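Prophage MuSo2, 43 kDa tail protein (Shewanella oneidensis, PDB 3CDD) probably serves as a baseplate hub component of a Mu-like contractile phage tail and is found as a three-chain assembly. Local coordinates at residues Gly23-Leu28 and Ile320-Phe325; Val179-Ser184 and Asn300-Val305; Leu192-Asn197 and Val307-Met312; Glu284-Gly289 and Gly331-Ile336. All coordinates share one frame; numbering follows the deposited sequence.

Interaction 1. Residues Gly23-Leu28 and Ile320-Phe325; sequences GITRSL and IASILF
The amide of I24 donates to F325 O at 2.7 Å, and F325 N returns a bond to I24 O, closing a reciprocal ring. R26 and I323 form the second such pair: I323 N reaches R26 O at 2.8 Å, and R26 N answers to I323 O. Beyond it, L28 N binds A321 O at 2.7 Å, almost in line with the carbonyl. With short-segment axes 168° apart, this is an antiparallel ladder, in which the hydrogen-bonded pairs alternate with the non-hydrogen-bonded pairs T25-L324 and S27-S322. It joins strand 21-27 of the GpP-like N-terminal region to strand 317-328 of the fourth-domain region. On its other edge the second strand carries a classic beta bulge, A321 and S322 together facing S337. On the I24, R26 face, F325 has its ring carbon CG anti to the carbonyl carbon (chi1 -67°), which brings CE1 within 4.0 Å of R26 CG. The arginine therefore passes the ring edge, its guanidinium nearly coplanar with the ring rather than stacked on it, and NH2 goes on to bind N300 OD1. One ring face is taken by CG2 of I323, 3.6 Å above the centre. On the T25, S27 face, L324 turns CD1 back to within 3.7 Å of T25 OG1, while T25 CG2 lies 3.8 Å from S322 OG.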
loop_
_atom_site.group_PDB
_atom_site.type_symbol
_atom_site.label_atom_id
_atom_site.label_comp_id
_atom_site.label_asym_id
_atom_site.label_seq_id
_atom_site.Cartn_x
_atom_site.Cartn_y
_atom_site.Cartn_z
ATOM N N GLY A 23 -15.243 -6.211 -17.508
ATOM C CA GLY A 23 -13.941 -5.583 -17.740
ATOM C C GLY A 23 -12.963 -6.653 -18.199
ATOM O O GLY A 23 -12.794 -7.667 -17.523
ATOM N N ILE A 24 -12.345 -6.493 -19.370
ATOM C CA ILE A 24 -11.321 -7.478 -19.789
ATOM C C ILE A 24 -10.052 -6.722 -20.173
ATOM O O ILE A 24 -10.104 -5.788 -20.982
ATOM C CB ILE A 24 -11.808 -8.398 -20.935
ATOM C CG1 ILE A 24 -12.922 -9.322 -20.460
ATOM C CG2 ILE A 24 -10.659 -9.273 -21.476
ATOM C CD1 ILE A 24 -13.824 -9.889 -21.612
ATOM N N THR A 25 -8.932 -7.070 -19.551
ATOM C CA THR A 25 -7.657 -6.496 -19.953
ATOM C C THR A 25 -6.867 -7.474 -20.817
ATOM O O THR A 25 -6.714 -8.648 -20.469
ATOM C CB THR A 25 -6.816 -6.030 -18.731
ATOM O OG1 THR A 25 -7.565 -5.073 -18.001
ATOM C CG2 THR A 25 -5.511 -5.333 -19.181
ATOM N N ARG A 26 -6.409 -6.980 -21.961
ATOM C CA ARG A 26 -5.318 -7.595 -22.701
ATOM C C ARG A 26 -4.102 -6.661 -22.591
ATOM O O ARG A 26 -4.225 -5.434 -22.745
ATOM C CB ARG A 26 -5.716 -7.813 -24.167
ATOM C CG ARG A 26 -6.969 -8.724 -24.339
ATOM C CD ARG A 26 -7.082 -9.393 -25.719
ATOM N NE ARG A 26 -5.914 -10.215 -26.018
ATOM C CZ ARG A 26 -5.171 -10.105 -27.117
ATOM N NH1 ARG A 26 -4.115 -10.896 -27.273
ATOM N NH2 ARG A 26 -5.493 -9.228 -28.077
ATOM N N SER A 27 -2.933 -7.223 -22.339
ATOM C CA SER A 27 -1.757 -6.389 -22.093
ATOM C C SER A 27 -0.456 -7.011 -22.552
ATOM O O SER A 27 -0.272 -8.215 -22.443
ATOM C CB SER A 27 -1.638 -6.088 -20.613
ATOM O OG SER A 27 -0.498 -5.285 -20.400
ATOM N N LEU A 28 0.459 -6.186 -23.037
ATOM C CA LEU A 28 1.813 -6.637 -23.382
ATOM C C LEU A 28 2.761 -6.607 -22.187
ATOM O O LEU A 28 3.868 -7.144 -22.265
ATOM C CB LEU A 28 2.415 -5.762 -24.486
ATOM C CG LEU A 28 2.164 -5.983 -25.978
ATOM C CD1 LEU A 28 2.969 -4.926 -26.742
ATOM C CD2 LEU A 28 2.557 -7.396 -26.439
ATOM N N ILE A 320 0.161 -0.065 -29.486
ATOM C CA ILE A 320 -0.824 -0.425 -28.460
ATOM C C ILE A 320 -0.218 -1.437 -27.495
ATOM O O ILE A 320 0.038 -2.583 -27.865
ATOM C CB ILE A 320 -2.152 -0.981 -29.039
ATOM C CG1 ILE A 320 -2.795 0.045 -29.986
ATOM C CG2 ILE A 320 -3.091 -1.397 -27.882
ATOM C CD1 ILE A 320 -4.122 -0.403 -30.580
ATOM N N ALA A 321 -0.031 -1.011 -26.252
ATOM C CA ALA A 321 0.549 -1.848 -25.207
ATOM C C ALA A 321 -0.511 -2.571 -24.362
ATOM O O ALA A 321 -0.277 -3.673 -23.856
ATOM C CB ALA A 321 1.460 -1.017 -24.302
ATOM N N SER A 322 -1.679 -1.964 -24.206
ATOM C CA SER A 322 -2.695 -2.574 -23.387
ATOM C C SER A 322 -4.061 -2.122 -23.827
ATOM O O SER A 322 -4.200 -1.026 -24.342
ATOM C CB SER A 322 -2.474 -2.122 -21.948
ATOM O OG SER A 322 -3.250 -2.910 -21.092
ATOM N N ILE A 323 -5.077 -2.938 -23.567
ATOM C CA ILE A 323 -6.438 -2.555 -23.855
ATOM C C ILE A 323 -7.306 -2.955 -22.695
ATOM O O ILE A 323 -7.232 -4.103 -22.253
ATOM C CB ILE A 323 -6.986 -3.258 -25.158
ATOM C CG1 ILE A 323 -6.148 -2.879 -26.366
ATOM C CG2 ILE A 323 -8.394 -2.811 -25.442
ATOM C CD1 ILE A 323 -6.318 -3.882 -27.524
ATOM N N LEU A 324 -8.125 -2.028 -22.185
ATOM C CA LEU A 324 -9.238 -2.446 -21.321
ATOM C C LEU A 324 -10.564 -2.414 -22.103
ATOM O O LEU A 324 -11.025 -1.349 -22.535
ATOM C CB LEU A 324 -9.309 -1.608 -20.033
ATOM C CG LEU A 324 -10.565 -1.801 -19.159
ATOM C CD1 LEU A 324 -10.690 -3.227 -18.612
ATOM C CD2 LEU A 324 -10.492 -0.758 -17.986
ATOM N N PHE A 325 -11.139 -3.593 -22.317
ATOM C CA PHE A 325 -12.424 -3.714 -22.944
ATOM C C PHE A 325 -13.466 -3.705 -21.831
ATOM O O PHE A 325 -13.457 -4.580 -20.965
ATOM C CB PHE A 325 -12.561 -5.050 -23.663
ATOM C CG PHE A 325 -11.668 -5.224 -24.863
ATOM C CD1 PHE A 325 -10.535 -6.030 -24.780
ATOM C CD2 PHE A 325 -12.006 -4.651 -26.098
ATOM C CE1 PHE A 325 -9.699 -6.222 -25.912
ATOM C CE2 PHE A 325 -11.193 -4.853 -27.252
ATOM C CZ PHE A 325 -10.043 -5.643 -27.151
#

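Interaction 2. Residues Val179-Ser184 and Asn300-Val305; sequences VITRAS and NINTLV
S184 and N302 bring their CA atoms to 5.6 Å, the nearest approach of two backbones that form no beta bridge, and N302 adopts left-handed helical backbone angles (phi 57°, psi 45°). This is a loop-to-loop contact made by a side-chain amide: the chain leaving strand 178-181, of the gp44-like second-domain region, is held by the turn leading into strand 304-309 of the fourth-domain region. N302 uses both ends of its carboxamide. Its ND2 donates to R182 O at 3.1 Å in a nearly straight bond (173° at the hydrogen), with the acceptor in the amide plane but the donor well above the carbonyl plane of R182. Its OD1 accepts from S184 N at 2.8 Å. Two bonds to backbone groups two residues apart should fix the rotation of the amide, which the side chain presents with CG anti to the backbone N. T181 approaches the same group from the opposite direction, setting its CG2 methyl 3.7 Å from ND2. The CB of R182 points away from the 300-305 segment, and its NH1 bonds to D139 O and T138 OG1. The turn itself is tied down at its back, since N302 N bonds to I320 O and T303 OG1 donates to N300 O. L304 extends the contact with apolar atoms, placing CG 3.6 Å from S184 O. A water completes the link: it donates to N302 O at 2.6 Å and lies 3.2 Å from S184 OG, which also bonds to T186 N.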
loop_
_atom_site.group_PDB
_atom_site.type_symbol
_atom_site.label_atom_id
_atom_site.label_comp_id
_atom_site.label_asym_id
_atom_site.label_seq_id
_atom_site.Cartn_x
_atom_site.Cartn_y
_atom_site.Cartn_z
ATOM N N VAL A 179 2.822 -16.377 -26.469
ATOM C CA VAL A 179 3.353 -15.748 -27.685
ATOM C C VAL A 179 4.749 -15.158 -27.469
ATOM O O VAL A 179 4.971 -14.343 -26.563
ATOM C CB VAL A 179 2.420 -14.646 -28.273
ATOM C CG1 VAL A 179 3.048 -14.028 -29.537
ATOM C CG2 VAL A 179 1.054 -15.199 -28.596
ATOM N N ILE A 180 5.682 -15.582 -28.323
ATOM C CA ILE A 180 7.015 -15.007 -28.370
ATOM C C ILE A 180 7.150 -14.085 -29.583
ATOM O O ILE A 180 7.085 -14.519 -30.749
ATOM C CB ILE A 180 8.113 -16.080 -28.386
ATOM C CG1 ILE A 180 7.940 -17.042 -27.202
ATOM C CG2 ILE A 180 9.493 -15.412 -28.391
ATOM C CD1 ILE A 180 8.832 -18.297 -27.269
ATOM N N THR A 181 7.338 -12.805 -29.298
ATOM C CA THR A 181 7.341 -11.812 -30.357
ATOM C C THR A 181 8.281 -10.632 -30.083
ATOM O O THR A 181 9.104 -10.666 -29.163
ATOM C CB THR A 181 5.885 -11.363 -30.647
ATOM O OG1 THR A 181 5.853 -10.572 -31.837
ATOM C CG2 THR A 181 5.270 -10.591 -29.455
ATOM N N ARG A 182 8.186 -9.611 -30.924
ATOM C CA ARG A 182 8.866 -8.334 -30.715
ATOM C C ARG A 182 7.838 -7.272 -31.011
ATOM O O ARG A 182 6.805 -7.581 -31.595
ATOM C CB ARG A 182 10.054 -8.166 -31.686
ATOM C CG ARG A 182 11.338 -8.879 -31.276
ATOM C CD ARG A 182 12.447 -8.553 -32.293
ATOM N NE ARG A 182 13.799 -8.877 -31.824
ATOM C CZ ARG A 182 14.391 -10.061 -31.962
ATOM N NH1 ARG A 182 13.756 -11.064 -32.558
ATOM N NH2 ARG A 182 15.621 -10.240 -31.500
ATOM N N ALA A 183 8.116 -6.023 -30.639
ATOM C CA ALA A 183 7.250 -4.902 -31.014
ATOM C C ALA A 183 6.919 -4.977 -32.501
ATOM O O ALA A 183 7.818 -5.031 -33.337
ATOM C CB ALA A 183 7.921 -3.587 -30.699
ATOM N N SER A 184 5.630 -4.971 -32.820
ATOM C CA SER A 184 5.150 -5.268 -34.171
ATOM C C SER A 184 5.308 -4.107 -35.161
ATOM O O SER A 184 5.396 -2.946 -34.765
ATOM C CB SER A 184 3.682 -5.677 -34.103
ATOM O OG SER A 184 3.218 -6.183 -35.339
ATOM N N ASN A 300 -6.367 -4.586 -30.882
ATOM C CA ASN A 300 -5.394 -5.658 -30.631
ATOM C C ASN A 300 -4.101 -5.086 -30.091
ATOM O O ASN A 300 -3.662 -4.064 -30.566
ATOM C CB ASN A 300 -5.137 -6.423 -31.935
ATOM C CG ASN A 300 -4.399 -7.744 -31.726
ATOM O OD1 ASN A 300 -4.190 -8.213 -30.592
ATOM N ND2 ASN A 300 -4.011 -8.355 -32.826
ATOM N N ILE A 301 -3.515 -5.734 -29.079
ATOM C CA ILE A 301 -2.235 -5.292 -28.530
ATOM C C ILE A 301 -1.136 -5.528 -29.558
ATOM O O ILE A 301 -1.295 -6.336 -30.464
ATOM C CB ILE A 301 -1.829 -6.000 -27.190
ATOM C CG1 ILE A 301 -1.847 -7.536 -27.332
ATOM C CG2 ILE A 301 -2.685 -5.493 -26.003
ATOM C CD1 ILE A 301 -1.448 -8.291 -26.030
ATOM N N ASN A 302 -0.020 -4.821 -29.400
ATOM C CA ASN A 302 1.135 -4.970 -30.295
ATOM C C ASN A 302 0.751 -4.719 -31.743
ATOM O O ASN A 302 1.113 -5.485 -32.647
ATOM C CB ASN A 302 1.799 -6.338 -30.120
ATOM C CG ASN A 302 3.241 -6.342 -30.570
ATOM O OD1 ASN A 302 3.871 -5.276 -30.667
ATOM N ND2 ASN A 302 3.784 -7.539 -30.860
ATOM N N THR A 303 -0.018 -3.658 -31.949
ATOM C CA THR A 303 -0.243 -3.119 -33.278
ATOM C C THR A 303 0.020 -1.628 -33.230
ATOM O O THR A 303 -0.060 -1.004 -32.153
ATOM C CB THR A 303 -1.668 -3.403 -33.840
ATOM O OG1 THR A 303 -2.663 -3.002 -32.899
ATOM C CG2 THR A 303 -1.858 -4.898 -34.204
ATOM N N LEU A 304 0.355 -1.062 -34.387
ATOM C CA LEU A 304 0.727 0.340 -34.476
ATOM C C LEU A 304 -0.474 1.189 -34.902
ATOM O O LEU A 304 -1.252 0.802 -35.803
ATOM C CB LEU A 304 1.896 0.524 -35.474
ATOM C CG LEU A 304 3.306 -0.014 -35.163
ATOM C CD1 LEU A 304 4.209 0.200 -36.358
ATOM C CD2 LEU A 304 3.918 0.647 -33.935
ATOM N N VAL A 305 -0.597 2.351 -34.260
ATOM C CA VAL A 305 -1.718 3.256 -34.478
ATOM C C VAL A 305 -1.208 4.719 -34.563
ATOM O O VAL A 305 -0.588 5.212 -33.625
ATOM C CB VAL A 305 -2.800 3.025 -33.371
ATOM C CG1 VAL A 305 -2.317 3.519 -32.005
ATOM C CG2 VAL A 305 -4.102 3.679 -33.743
HETATM O O HOH W 1 0.638 -7.650 -34.090
#

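Interaction 3. Residues Leu192-Asn197 and Val307-Met312; sequences LILGDN and VIDEIM
L194 carries its CG anti to the backbone N (chi1 177°), a rotamer that extends both methyls across the start of the turn at D309-I311. CD2 lies 3.4 Å from D309 OD1 and 3.7 Å from I311 CD1. The two aliphatic chains cross at about a right angle, and L194 CD1 touches the same I311 methyl. Beneath this packing runs a short parallel pairing of 192-193 with 304-309: I308 N donates to L192 O at 3.2 Å and L194 N to I308 O at 3.1 Å. L192 and V307 share one face, where L192 CD1 meets V307 CG2 at 4.2 Å; I193 and I308 share the other. On the outer side of the first strand, N197 folds its side chain back so that OD1 accepts from I193 N. D309 also has its CG anti to the backbone N, and OD1 accepts from M312 N (a selenomethionine) from above the carboxylate plane, an Asx motif that starts the turn. OD2 bonds to Y285 OH and to Y84 OH of the second subunit, whose Y50 also packs on L194. With one oxygen held by a backbone amide and the other by two hydroxyls, this buried carboxylate is probably stabilised in its charged form at the subunit boundary.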
loop_
_atom_site.group_PDB
_atom_site.type_symbol
_atom_site.label_atom_id
_atom_site.label_comp_id
_atom_site.label_asym_id
_atom_site.label_seq_id
_atom_site.Cartn_x
_atom_site.Cartn_y
_atom_site.Cartn_z
ATOM N N LEU A 192 -5.968 7.107 -34.209
ATOM C CA LEU A 192 -6.687 7.756 -33.142
ATOM C C LEU A 192 -6.553 9.270 -33.334
ATOM O O LEU A 192 -5.492 9.848 -33.071
ATOM C CB LEU A 192 -6.127 7.319 -31.780
ATOM C CG LEU A 192 -6.360 5.860 -31.351
ATOM C CD1 LEU A 192 -5.330 5.428 -30.280
ATOM C CD2 LEU A 192 -7.780 5.673 -30.786
ATOM N N ILE A 193 -7.635 9.896 -33.784
ATOM C CA ILE A 193 -7.629 11.300 -34.190
ATOM C C ILE A 193 -8.550 12.116 -33.284
ATOM O O ILE A 193 -9.774 11.915 -33.276
ATOM C CB ILE A 193 -8.066 11.465 -35.692
ATOM C CG1 ILE A 193 -7.232 10.563 -36.596
ATOM C CG2 ILE A 193 -7.946 12.930 -36.146
ATOM C CD1 ILE A 193 -7.899 10.191 -37.934
ATOM N N LEU A 194 -7.934 13.002 -32.495
ATOM C CA LEU A 194 -8.640 14.022 -31.721
ATOM C C LEU A 194 -9.682 14.754 -32.572
ATOM O O LEU A 194 -9.342 15.393 -33.584
ATOM C CB LEU A 194 -7.630 15.019 -31.137
ATOM C CG LEU A 194 -8.121 16.224 -30.338
ATOM C CD1 LEU A 194 -9.001 15.777 -29.202
ATOM C CD2 LEU A 194 -6.932 16.967 -29.792
ATOM N N GLY A 195 -10.946 14.638 -32.165
ATOM C CA GLY A 195 -12.065 15.212 -32.920
ATOM C C GLY A 195 -12.773 14.253 -33.871
ATOM O O GLY A 195 -13.788 14.616 -34.491
ATOM N N ASP A 196 -12.249 13.030 -33.990
ATOM C CA ASP A 196 -12.790 12.027 -34.923
ATOM C C ASP A 196 -13.292 10.805 -34.161
ATOM O O ASP A 196 -14.486 10.668 -33.923
ATOM C CB ASP A 196 -11.737 11.663 -35.990
ATOM C CG ASP A 196 -12.035 10.347 -36.736
ATOM O OD1 ASP A 196 -13.072 9.688 -36.496
ATOM O OD2 ASP A 196 -11.194 9.963 -37.578
ATOM N N ASN A 197 -12.380 9.914 -33.758
ATOM C CA ASN A 197 -12.804 8.682 -33.088
ATOM C C ASN A 197 -12.428 8.574 -31.601
ATOM O O ASN A 197 -12.648 7.534 -30.968
ATOM C CB ASN A 197 -12.333 7.439 -33.862
ATOM C CG ASN A 197 -10.804 7.332 -33.967
ATOM O OD1 ASN A 197 -10.062 8.268 -33.646
ATOM N ND2 ASN A 197 -10.333 6.176 -34.430
ATOM N N VAL A 307 -1.201 8.547 -33.964
ATOM C CA VAL A 307 -1.890 9.314 -32.923
ATOM C C VAL A 307 -1.708 10.786 -33.298
ATOM O O VAL A 307 -0.581 11.234 -33.484
ATOM C CB VAL A 307 -1.386 8.916 -31.496
ATOM C CG1 VAL A 307 -1.958 9.824 -30.382
ATOM C CG2 VAL A 307 -1.716 7.439 -31.201
ATOM N N ILE A 308 -2.823 11.491 -33.522
ATOM C CA ILE A 308 -2.813 12.954 -33.721
ATOM C C ILE A 308 -3.596 13.580 -32.572
ATOM O O ILE A 308 -4.823 13.470 -32.521
ATOM C CB ILE A 308 -3.447 13.406 -35.070
ATOM C CG1 ILE A 308 -3.038 12.482 -36.228
ATOM C CG2 ILE A 308 -3.106 14.886 -35.355
ATOM C CD1 ILE A 308 -3.667 12.850 -37.594
ATOM N N ASP A 309 -2.887 14.209 -31.640
ATOM C CA ASP A 309 -3.521 14.759 -30.453
ATOM C C ASP A 309 -2.805 16.043 -30.033
ATOM O O ASP A 309 -1.759 16.005 -29.382
ATOM C CB ASP A 309 -3.527 13.724 -29.321
ATOM C CG ASP A 309 -4.417 14.129 -28.146
ATOM O OD1 ASP A 309 -4.637 15.344 -27.915
ATOM O OD2 ASP A 309 -4.896 13.219 -27.435
ATOM N N GLU A 310 -3.416 17.160 -30.416
ATOM C CA GLU A 310 -2.929 18.513 -30.213
ATOM C C GLU A 310 -2.984 18.877 -28.739
ATOM O O GLU A 310 -2.093 19.543 -28.246
ATOM C CB GLU A 310 -3.832 19.466 -31.020
ATOM C CG GLU A 310 -3.224 20.759 -31.464
ATOM C CD GLU A 310 -4.216 21.668 -32.240
ATOM O OE1 GLU A 310 -5.392 21.293 -32.455
ATOM O OE2 GLU A 310 -3.806 22.772 -32.631
ATOM N N ILE A 311 -4.034 18.438 -28.038
ATOM C CA ILE A 311 -4.218 18.771 -26.615
ATOM C C ILE A 311 -3.075 18.206 -25.761
ATOM O O ILE A 311 -2.467 18.919 -24.950
ATOM C CB ILE A 311 -5.585 18.247 -26.066
ATOM C CG1 ILE A 311 -6.751 19.044 -26.671
ATOM C CG2 ILE A 311 -5.606 18.312 -24.532
ATOM C CD1 ILE A 311 -8.081 18.340 -26.595
HETATM N N MSE A 312 -2.791 16.932 -25.995
HETATM C CA MSE A 312 -1.796 16.160 -25.262
HETATM C C MSE A 312 -0.375 16.459 -25.741
HETATM O O MSE A 312 0.579 16.501 -24.936
HETATM C CB MSE A 312 -2.114 14.683 -25.456
HETATM C CG MSE A 312 -1.617 13.797 -24.377
HETATM SE SE MSE A 312 -2.993 12.607 -23.690
HETATM C CE MSE A 312 -4.341 13.881 -23.135
#

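Interaction 4. Residues Glu284-Gly289 and Gly331-Ile336; sequences EYTVTG and GRLAVI
An antiparallel ladder within the fourth-domain region of the protein pairs Y285 with I336, T286 with V335, V287 with A334 and T288 with L333. The short-segment axes come within 4.5 Å at an angle of 160°. Y285 and I336 exchange two bonds: Y285 N reaches I336 O at 2.8 Å, and I336 N returns to Y285 O with 175° at the hydrogen. V287 and A334 repeat the pattern, V287 N meeting A334 O at 2.9 Å. One further bond, G289 N to R332 O, is of a different kind, because the donor stands well above the carbonyl plane as the chain leaves the strand. Side chains alternate between faces. On the buried one, V287 holds CG2 between the backbone N and the carbonyl carbon, and that methyl reaches 3.5 Å from I336 CD1 and 3.9 Å from A334 CB. The valine and isoleucine cross at about a right angle, and L192 and W299 pack on V287 as well. The end of the Y285 side chain leads away from strand 331-336, its hydroxyl having D309 as partner. The other face mixes polar and apolar groups: T286 CG2 lies 4.1 Å from L333 CD2, while V335 CG1 meets E284 CB at 4.0 Å. Both charged ends have salt-bridge partners outside the pair, E284 with R202 and R332 with E327. One buried face and one mixed face make this an antiparallel ladder of an amphipathic beta-sheet; separately, the family's membership of the phage-barrel clan is consistent with a barrel-like domain.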
loop_
_atom_site.group_PDB
_atom_site.type_symbol
_atom_site.label_atom_id
_atom_site.label_comp_id
_atom_site.label_asym_id
_atom_site.label_seq_id
_atom_site.Cartn_x
_atom_site.Cartn_y
_atom_site.Cartn_z
ATOM N N GLU A 284 -3.706 7.251 -22.668
ATOM C CA GLU A 284 -4.810 6.291 -22.741
ATOM C C GLU A 284 -5.989 6.922 -23.431
ATOM O O GLU A 284 -6.497 7.954 -22.964
ATOM C CB GLU A 284 -5.255 5.862 -21.331
ATOM C CG GLU A 284 -4.267 4.981 -20.657
ATOM C CD GLU A 284 -4.710 4.483 -19.294
ATOM O OE1 GLU A 284 -5.801 4.866 -18.787
ATOM O OE2 GLU A 284 -3.932 3.684 -18.736
ATOM N N TYR A 285 -6.438 6.263 -24.497
ATOM C CA TYR A 285 -7.512 6.726 -25.347
ATOM C C TYR A 285 -8.746 5.861 -25.176
ATOM O O TYR A 285 -8.697 4.666 -25.377
ATOM C CB TYR A 285 -7.051 6.738 -26.836
ATOM C CG TYR A 285 -6.038 7.861 -27.080
ATOM C CD1 TYR A 285 -4.677 7.683 -26.819
ATOM C CD2 TYR A 285 -6.465 9.110 -27.479
ATOM C CE1 TYR A 285 -3.748 8.749 -26.991
ATOM C CE2 TYR A 285 -5.560 10.164 -27.674
ATOM C CZ TYR A 285 -4.217 9.978 -27.419
ATOM O OH TYR A 285 -3.365 11.039 -27.593
ATOM N N THR A 286 -9.859 6.500 -24.854
ATOM C CA THR A 286 -11.139 5.832 -24.706
ATOM C C THR A 286 -11.888 5.991 -26.027
ATOM O O THR A 286 -12.140 7.122 -26.481
ATOM C CB THR A 286 -11.937 6.481 -23.586
ATOM O OG1 THR A 286 -11.195 6.404 -22.341
ATOM C CG2 THR A 286 -13.308 5.840 -23.448
ATOM N N VAL A 287 -12.246 4.851 -26.634
ATOM C CA VAL A 287 -13.048 4.821 -27.848
ATOM C C VAL A 287 -14.358 4.049 -27.596
ATOM O O VAL A 287 -14.465 3.271 -26.623
ATOM C CB VAL A 287 -12.243 4.213 -29.056
ATOM C CG1 VAL A 287 -10.954 5.052 -29.323
ATOM C CG2 VAL A 287 -11.871 2.761 -28.810
ATOM N N THR A 288 -15.337 4.272 -28.473
ATOM C CA THR A 288 -16.605 3.575 -28.441
ATOM C C THR A 288 -16.480 2.233 -29.175
ATOM O O THR A 288 -15.940 2.172 -30.283
ATOM C CB THR A 288 -17.738 4.452 -29.064
ATOM O OG1 THR A 288 -18.064 5.524 -28.171
ATOM C CG2 THR A 288 -19.021 3.638 -29.310
ATOM N N GLY A 289 -16.979 1.156 -28.558
ATOM C CA GLY A 289 -16.945 -0.167 -29.193
ATOM C C GLY A 289 -15.639 -0.902 -28.936
ATOM O O GLY A 289 -14.614 -0.303 -28.734
ATOM N N GLY A 331 -22.603 1.662 -22.066
ATOM C CA GLY A 331 -22.201 1.103 -23.355
ATOM C C GLY A 331 -20.855 0.393 -23.342
ATOM O O GLY A 331 -20.232 0.235 -22.292
ATOM N N ARG A 332 -20.448 -0.071 -24.517
ATOM C CA ARG A 332 -19.161 -0.707 -24.729
ATOM C C ARG A 332 -18.090 0.314 -25.014
ATOM O O ARG A 332 -18.280 1.205 -25.854
ATOM C CB ARG A 332 -19.222 -1.615 -25.938
ATOM C CG ARG A 332 -19.542 -3.002 -25.619
ATOM C CD ARG A 332 -20.326 -3.574 -26.748
ATOM N NE ARG A 332 -21.305 -4.522 -26.249
ATOM C CZ ARG A 332 -21.830 -5.492 -26.970
ATOM N NH1 ARG A 332 -21.449 -5.661 -28.232
ATOM N NH2 ARG A 332 -22.723 -6.296 -26.411
ATOM N N LEU A 333 -16.955 0.159 -24.346
ATOM C CA LEU A 333 -15.838 1.071 -24.502
ATOM C C LEU A 333 -14.560 0.264 -24.584
ATOM O O LEU A 333 -14.510 -0.868 -24.141
ATOM C CB LEU A 333 -15.768 2.006 -23.299
ATOM C CG LEU A 333 -16.864 3.030 -23.042
ATOM C CD1 LEU A 333 -16.526 3.763 -21.746
ATOM C CD2 LEU A 333 -16.929 3.994 -24.194
ATOM N N ALA A 334 -13.534 0.835 -25.186
ATOM C CA ALA A 334 -12.202 0.244 -25.136
ATOM C C ALA A 334 -11.242 1.338 -24.738
ATOM O O ALA A 334 -11.272 2.456 -25.277
ATOM C CB ALA A 334 -11.794 -0.401 -26.489
ATOM N N VAL A 335 -10.403 1.037 -23.766
ATOM C CA VAL A 335 -9.389 1.979 -23.403
ATOM C C VAL A 335 -8.048 1.480 -23.924
ATOM O O VAL A 335 -7.570 0.445 -23.506
ATOM C CB VAL A 335 -9.330 2.199 -21.888
ATOM C CG1 VAL A 335 -8.293 3.245 -21.580
ATOM C CG2 VAL A 335 -10.716 2.613 -21.344
ATOM N N ILE A 336 -7.452 2.253 -24.826
ATOM C CA ILE A 336 -6.232 1.853 -25.520
ATOM C C ILE A 336 -5.067 2.646 -24.907
ATOM O O ILE A 336 -5.060 3.865 -24.973
ATOM C CB ILE A 336 -6.381 2.125 -27.017
ATOM C CG1 ILE A 336 -7.599 1.361 -27.564
ATOM C CG2 ILE A 336 -5.125 1.770 -27.812
ATOM C CD1 ILE A 336 -8.390 2.283 -28.440
#

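Following the chain from the N terminus, 23-28 waits nearly 300 residues for 320-325, so interaction 1 closes the longest loop and ties the first family region to the fourth. Interactions 2 and 3 both fall within that loop and cross each other: 179-184 and then 192-197 meet 300-305, which leads into strand 304-309, and 307-312, which leaves it. Interaction 4 opens at 284-289 and ends at 331-336, crossing all three. Strand 317-328 links interactions 1 and 4 through L324 O and V335 N, interaction 2 adjoins it through N302 and T303, and interactions 3 and 4 touch where L192 CD2 packs on V287 CG1.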